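Local coordinates for nucleoside kinase (Methanococcus jannaschii, PDB 2C4E), which phosphorylates a wide range of nucleosides, inosine, guanosine and cytidine above all, to their monophosphates, with ATP as the best phosphate donor and magnesium or manganese as cofactor, at residues A45-V50 / K281-N286; G246-A251 / A272-V277. One frame throughout, in Å; residues are numbered along the deposited sequence.

Contact 1: A45-V50 / K281-N286; sequences AANTAV and KGCQTN
Asn47 and Gln284 bring their amides together almost perpendicularly, the two planes 83° apart and the side chains crossing at about a right angle. NE2 of Gln284 gives a nearly straight hydrogen bond to OD1 of Asn47, 3.0 Å long with an N-H...O angle of 167°. The donor lies in the carbonyl plane of Asn47, and the acceptor lies in the amide plane of Gln284. Beyond CG the chain of Gln284 is extended (chi2 174°), which carries its amide from the loop to the flank of the helix. There OE1, hydrogen-bonded to Tyr77, also touches Val50, with CG2 at 3.5 Å, while NE2, which has a second hydrogen bond to Tyr74, lies 4.0 Å from CB of Ala46. CB of Cys283 lies over the face of the Asn47 amide, 3.3 Å from ND2, and its SG is 3.5 Å from the same nitrogen. At the other end of this amide from the Gln284 bond, ND2 is hydrogen-bonded to OD2 of Asp247, so both ends are engaged and the rotation is fixed. Asn47 binds the nucleoside substrate, so Gln284 probably acts as a second-shell residue that orients it. The contact joins helix 44-54 to the loop between helices 263-277 and 290-299, with helix 73-80 alongside and strand 58-62 meeting the helix through Leu61.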
ATOM      1  N   ALA A  45      -1.173   7.621  18.672  1.00 21.06           N
ATOM      2  CA  ALA A  45      -2.133   8.088  19.673  1.00 20.65           C
ATOM      3  C   ALA A  45      -3.086   6.984  20.097  1.00 20.46           C
ATOM      4  O   ALA A  45      -3.276   6.760  21.284  1.00 20.92           O
ATOM      5  CB  ALA A  45      -2.917   9.331  19.180  1.00 20.90           C
ATOM      6  N   ALA A  46      -3.667   6.277  19.132  1.00 20.32           N
ATOM      7  CA  ALA A  46      -4.585   5.183  19.394  1.00 20.02           C
ATOM      8  C   ALA A  46      -3.898   4.042  20.137  1.00 20.16           C
ATOM      9  O   ALA A  46      -4.458   3.490  21.074  1.00 20.86           O
ATOM     10  CB  ALA A  46      -5.171   4.685  18.099  1.00 20.52           C
ATOM     11  N   ASN A  47      -2.695   3.682  19.722  1.00 19.87           N
ATOM     12  CA  ASN A  47      -1.923   2.643  20.404  1.00 20.64           C
ATOM     13  C   ASN A  47      -1.817   2.955  21.892  1.00 20.61           C
ATOM     14  O   ASN A  47      -2.061   2.113  22.755  1.00 21.23           O
ATOM     15  CB  ASN A  47      -0.509   2.564  19.841  1.00 20.48           C
ATOM     16  CG  ASN A  47      -0.471   1.995  18.427  1.00 22.22           C
ATOM     17  OD1 ASN A  47      -1.440   1.395  17.968  1.00 20.50           O
ATOM     18  ND2 ASN A  47       0.643   2.191  17.741  1.00 21.22           N
ATOM     19  N   THR A  48      -1.448   4.186  22.173  1.00 21.42           N
ATOM     20  CA  THR A  48      -1.272   4.630  23.546  1.00 21.53           C
ATOM     21  C   THR A  48      -2.622   4.610  24.286  1.00 20.54           C
ATOM     22  O   THR A  48      -2.702   4.109  25.392  1.00 19.81           O
ATOM     23  CB  THR A  48      -0.614   6.020  23.584  1.00 22.06           C
ATOM     24  OG1 THR A  48       0.636   6.016  22.867  1.00 24.28           O
ATOM     25  CG2 THR A  48      -0.204   6.382  24.993  1.00 22.57           C
ATOM     26  N   ALA A  49      -3.682   5.133  23.666  1.00 20.68           N
ATOM     27  CA  ALA A  49      -5.009   5.183  24.283  1.00 20.70           C
ATOM     28  C   ALA A  49      -5.531   3.812  24.610  1.00 21.09           C
ATOM     29  O   ALA A  49      -6.119   3.609  25.667  1.00 21.05           O
ATOM     30  CB  ALA A  49      -6.008   5.916  23.390  1.00 21.17           C
ATOM     31  N   VAL A  50      -5.340   2.873  23.689  1.00 21.31           N
ATOM     32  CA  VAL A  50      -5.781   1.499  23.902  1.00 21.50           C
ATOM     33  C   VAL A  50      -4.961   0.828  25.000  1.00 21.24           C
ATOM     34  O   VAL A  50      -5.525   0.146  25.844  1.00 22.46           O
ATOM     35  CB  VAL A  50      -5.764   0.684  22.582  1.00 21.61           C
ATOM     36  CG1 VAL A  50      -6.078  -0.800  22.839  1.00 21.32           C
ATOM     37  CG2 VAL A  50      -6.766   1.245  21.611  1.00 21.66           C
ATOM     38  N   LYS A 281       2.449  -9.644  16.613  1.00 26.58           N
ATOM     39  CA  LYS A 281       2.379  -8.689  15.519  1.00 25.98           C
ATOM     40  C   LYS A 281       1.200  -7.761  15.725  1.00 25.45           C
ATOM     41  O   LYS A 281       0.107  -8.202  16.070  1.00 24.67           O
ATOM     42  CB  LYS A 281       2.244  -9.403  14.171  1.00 25.87           C
ATOM     43  CG  LYS A 281       3.423 -10.300  13.827  0.20 25.83           C
ATOM     44  CD  LYS A 281       3.334 -10.824  12.403  0.20 25.71           C
ATOM     45  CE  LYS A 281       4.477 -11.777  12.088  0.20 25.62           C
ATOM     46  NZ  LYS A 281       4.737 -11.880  10.624  0.20 25.36           N
ATOM     47  N   GLY A 282       1.432  -6.479  15.486  1.00 25.50           N
ATOM     48  CA  GLY A 282       0.434  -5.453  15.694  1.00 25.80           C
ATOM     49  C   GLY A 282       0.721  -4.716  16.990  1.00 26.10           C
ATOM     50  O   GLY A 282       1.171  -5.305  17.977  1.00 26.23           O
ATOM     51  N   CYS A 283       0.463  -3.422  16.981  1.00 26.15           N
ATOM     52  CA  CYS A 283       0.795  -2.569  18.121  1.00 26.86           C
ATOM     53  C   CYS A 283      -0.174  -2.713  19.279  1.00 26.93           C
ATOM     54  O   CYS A 283       0.157  -2.349  20.411  1.00 27.19           O
ATOM     55  CB  CYS A 283       0.843  -1.113  17.689  1.00 26.63           C
ATOM     56  SG  CYS A 283       2.168  -0.737  16.540  1.00 28.48           S
ATOM     57  N   GLN A 284      -1.365  -3.232  19.015  1.00 27.01           N
ATOM     58  CA  GLN A 284      -2.376  -3.358  20.063  1.00 27.36           C
ATOM     59  C   GLN A 284      -2.755  -4.801  20.379  1.00 27.88           C
ATOM     60  O   GLN A 284      -3.549  -5.053  21.286  1.00 28.84           O
ATOM     61  CB  GLN A 284      -3.625  -2.566  19.681  1.00 26.93           C
ATOM     62  CG  GLN A 284      -3.339  -1.098  19.410  1.00 25.51           C
ATOM     63  CD  GLN A 284      -4.544  -0.350  18.889  1.00 22.50           C
ATOM     64  OE1 GLN A 284      -5.662  -0.813  19.030  1.00 23.47           O
ATOM     65  NE2 GLN A 284      -4.317   0.815  18.296  1.00 21.64           N
ATOM     66  N   THR A 285      -2.185  -5.749  19.647  1.00 27.77           N
ATOM     67  CA  THR A 285      -2.662  -7.124  19.713  1.00 27.87           C
ATOM     68  C   THR A 285      -2.421  -7.811  21.061  1.00 27.44           C
ATOM     69  O   THR A 285      -3.297  -8.520  21.537  1.00 28.56           O
ATOM     70  CB  THR A 285      -2.082  -7.945  18.552  1.00 28.03           C
ATOM     71  OG1 THR A 285      -0.654  -7.835  18.536  1.00 30.83           O
ATOM     72  CG2 THR A 285      -2.509  -7.349  17.237  1.00 27.03           C
ATOM     73  N   ASN A 286      -1.266  -7.571  21.687  1.00 26.75           N
ATOM     74  CA  ASN A 286      -0.923  -8.223  22.955  1.00 26.28           C
ATOM     75  C   ASN A 286      -0.743  -7.223  24.087  1.00 25.74           C
ATOM     76  O   ASN A 286       0.145  -7.382  24.928  1.00 24.68           O
ATOM     77  CB  ASN A 286       0.345  -9.088  22.801  1.00 26.85           C
ATOM     78  CG  ASN A 286       0.448 -10.188  23.857  1.00 27.74           C
ATOM     79  OD1 ASN A 286       1.509 -10.389  24.474  1.00 29.38           O
ATOM     80  ND2 ASN A 286      -0.645 -10.912  24.067  1.00 29.25           N
TER

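Contact 2: G246-A251 / A272-V277; sequences GDSYRA and ATASFV
Ser248 points its CB toward the other helix, and a chi1 of 72° puts OG between its own backbone N and carbonyl carbon, next to Ala274. Val277 has CG1 anti to its backbone N (chi1 179°), a rotamer that places CG2 against CB of Ser248 at 3.4 Å, tighter than usual van der Waals contact. OG of Ser248 presses against the backbone of the partner helix, 3.1 Å from CA of Ala274, with CB of Ala274 3.6 Å away. One turn before Val277, the methyl CG2 of Thr273 rests 3.5 Å from the carbonyl O of Ser248. Tyr249 contributes only the root of its side chain, CB lying 4.4 Å from CB of Ala274, while its hydroxyl bonds to Ser220. Small residues allow the axes of segments 246-251 and 272-277 to approach to 7.6 Å, their N-to-C directions 145° apart. The first of these helices also carries Asp247, the probable proton acceptor, and Arg250, the probable transition-state stabiliser. No hydrogen bond links the two segments: OG of Ser248 bonds to the carbonyl O of Ala245, and OG1 of Thr273 to that of Ile269. With each hydroxyl satisfied within its own helix, the interface depends on close packing of small side chains and not on polar links.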
ATOM      1  N   GLY A 246       7.365   1.149  21.873  1.00 26.34           N
ATOM      2  CA  GLY A 246       7.476   2.520  22.347  1.00 25.92           C
ATOM      3  C   GLY A 246       6.158   3.076  22.874  1.00 25.46           C
ATOM      4  O   GLY A 246       6.085   3.612  23.992  1.00 24.10           O
ATOM      5  N   ASP A 247       5.096   2.951  22.084  1.00 24.40           N
ATOM      6  CA  ASP A 247       3.806   3.510  22.497  1.00 24.56           C
ATOM      7  C   ASP A 247       3.326   2.832  23.767  1.00 24.09           C
ATOM      8  O   ASP A 247       2.739   3.484  24.644  1.00 23.81           O
ATOM      9  CB  ASP A 247       2.754   3.372  21.399  1.00 24.56           C
ATOM     10  CG  ASP A 247       3.102   4.159  20.150  1.00 25.99           C
ATOM     11  OD1 ASP A 247       3.672   5.263  20.270  1.00 29.53           O
ATOM     12  OD2 ASP A 247       2.836   3.746  19.005  1.00 27.48           O
ATOM     13  N   SER A 248       3.599   1.532  23.883  1.00 23.38           N
ATOM     14  CA  SER A 248       3.173   0.771  25.050  1.00 23.28           C
ATOM     15  C   SER A 248       3.927   1.158  26.316  1.00 22.41           C
ATOM     16  O   SER A 248       3.347   1.137  27.390  1.00 22.16           O
ATOM     17  CB  SER A 248       3.292  -0.730  24.808  1.00 23.78           C
ATOM     18  OG  SER A 248       4.641  -1.133  24.792  1.00 26.02           O
ATOM     19  N   TYR A 249       5.201   1.520  26.187  1.00 21.46           N
ATOM     20  CA  TYR A 249       5.971   2.014  27.318  1.00 21.36           C
ATOM     21  C   TYR A 249       5.348   3.307  27.822  1.00 20.87           C
ATOM     22  O   TYR A 249       5.214   3.504  29.007  1.00 20.75           O
ATOM     23  CB  TYR A 249       7.417   2.296  26.917  1.00 20.93           C
ATOM     24  CG  TYR A 249       8.293   2.837  28.038  1.00 21.05           C
ATOM     25  CD1 TYR A 249       9.199   2.002  28.706  1.00 19.85           C
ATOM     26  CD2 TYR A 249       8.246   4.179  28.416  1.00 20.92           C
ATOM     27  CE1 TYR A 249       9.993   2.480  29.729  1.00 20.47           C
ATOM     28  CE2 TYR A 249       9.062   4.670  29.449  1.00 20.69           C
ATOM     29  CZ  TYR A 249       9.938   3.812  30.088  1.00 21.43           C
ATOM     30  OH  TYR A 249      10.754   4.286  31.105  1.00 19.81           O
ATOM     31  N   ARG A 250       5.018   4.214  26.904  1.00 21.35           N
ATOM     32  CA  ARG A 250       4.361   5.458  27.274  1.00 21.67           C
ATOM     33  C   ARG A 250       2.986   5.201  27.903  1.00 21.27           C
ATOM     34  O   ARG A 250       2.662   5.808  28.915  1.00 20.63           O
ATOM     35  CB  ARG A 250       4.294   6.409  26.073  1.00 22.53           C
ATOM     36  CG  ARG A 250       5.663   7.012  25.728  1.00 24.47           C
ATOM     37  CD  ARG A 250       6.109   6.764  24.324  1.00 27.34           C
ATOM     38  NE  ARG A 250       7.434   7.301  24.011  1.00 28.26           N
ATOM     39  CZ  ARG A 250       8.568   6.610  23.994  1.00 27.31           C
ATOM     40  NH1 ARG A 250       8.603   5.324  24.324  1.00 25.55           N
ATOM     41  NH2 ARG A 250       9.702   7.222  23.655  1.00 29.46           N
ATOM     42  N   ALA A 251       2.215   4.273  27.343  1.00 20.67           N
ATOM     43  CA  ALA A 251       0.929   3.887  27.907  1.00 21.40           C
ATOM     44  C   ALA A 251       1.077   3.419  29.350  1.00 20.83           C
ATOM     45  O   ALA A 251       0.331   3.849  30.227  1.00 21.27           O
ATOM     46  CB  ALA A 251       0.261   2.810  27.049  1.00 21.28           C
ATOM     47  N   ALA A 272       7.658  -3.064  31.697  1.00 22.63           N
ATOM     48  CA  ALA A 272       6.931  -4.331  31.760  1.00 22.88           C
ATOM     49  C   ALA A 272       5.846  -4.382  30.688  1.00 22.91           C
ATOM     50  O   ALA A 272       5.648  -5.408  30.036  1.00 23.64           O
ATOM     51  CB  ALA A 272       6.341  -4.525  33.125  1.00 23.28           C
ATOM     52  N   THR A 273       5.164  -3.266  30.476  1.00 23.13           N
ATOM     53  CA  THR A 273       4.125  -3.215  29.449  1.00 23.24           C
ATOM     54  C   THR A 273       4.692  -3.476  28.072  1.00 23.53           C
ATOM     55  O   THR A 273       4.128  -4.253  27.307  1.00 24.44           O
ATOM     56  CB  THR A 273       3.413  -1.852  29.446  1.00 22.70           C
ATOM     57  OG1 THR A 273       2.909  -1.569  30.751  1.00 23.48           O
ATOM     58  CG2 THR A 273       2.172  -1.893  28.559  1.00 23.76           C
ATOM     59  N   ALA A 274       5.814  -2.827  27.763  1.00 23.71           N
ATOM     60  CA  ALA A 274       6.482  -2.977  26.477  1.00 23.98           C
ATOM     61  C   ALA A 274       6.917  -4.402  26.214  1.00 24.33           C
ATOM     62  O   ALA A 274       6.964  -4.833  25.059  1.00 24.44           O
ATOM     63  CB  ALA A 274       7.695  -2.053  26.396  1.00 24.04           C
ATOM     64  N   SER A 275       7.229  -5.136  27.282  1.00 24.05           N
ATOM     65  CA  SER A 275       7.678  -6.520  27.158  1.00 24.37           C
ATOM     66  C   SER A 275       6.568  -7.452  26.667  1.00 24.62           C
ATOM     67  O   SER A 275       6.861  -8.502  26.104  1.00 25.13           O
ATOM     68  CB  SER A 275       8.257  -7.027  28.487  1.00 24.21           C
ATOM     69  OG  SER A 275       7.241  -7.345  29.427  1.00 24.29           O
ATOM     70  N   PHE A 276       5.303  -7.079  26.885  1.00 24.21           N
ATOM     71  CA  PHE A 276       4.172  -7.862  26.374  1.00 24.45           C
ATOM     72  C   PHE A 276       3.886  -7.593  24.902  1.00 24.88           C
ATOM     73  O   PHE A 276       3.584  -8.511  24.135  1.00 23.86           O
ATOM     74  CB  PHE A 276       2.896  -7.567  27.160  1.00 24.40           C
ATOM     75  CG  PHE A 276       2.802  -8.289  28.454  1.00 24.19           C
ATOM     76  CD1 PHE A 276       3.134  -7.653  29.644  1.00 24.83           C
ATOM     77  CD2 PHE A 276       2.369  -9.601  28.498  1.00 25.35           C
ATOM     78  CE1 PHE A 276       3.050  -8.330  30.844  1.00 24.96           C
ATOM     79  CE2 PHE A 276       2.283 -10.274  29.697  1.00 25.14           C
ATOM     80  CZ  PHE A 276       2.622  -9.632  30.873  1.00 25.39           C
ATOM     81  N   VAL A 277       3.936  -6.323  24.518  1.00 25.75           N
ATOM     82  CA  VAL A 277       3.475  -5.928  23.188  1.00 27.10           C
ATOM     83  C   VAL A 277       4.385  -6.482  22.102  1.00 27.36           C
ATOM     84  O   VAL A 277       3.918  -6.885  21.038  1.00 28.10           O
ATOM     85  CB  VAL A 277       3.325  -4.390  23.077  1.00 26.86           C
ATOM     86  CG1 VAL A 277       2.873  -3.986  21.684  1.00 28.39           C
ATOM     87  CG2 VAL A 277       2.325  -3.932  24.080  1.00 28.56           C
TER

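In the fold
Contact 1 and contact 2 have centres 9 Å apart, both buried and about 9 and 10 Å from the centre of the chain. Along the sequence contact 2 is nested within contact 1: helix 44-54 comes first, then helix 245-258 and helix 263-277, whose end at 277 leads shortly into the loop 281-286. The two also meet where Val277 lies beside Cys283 and Ala251 beside Thr48. Substrate-binding Asn47 and the presumed catalytic Asp247, hydrogen-bonded to each other, are thus brought together from positions 200 residues apart in this ribokinase-family fold; helix 44-54 packs on loop 281-286 and helix 245-258 on helix 263-277.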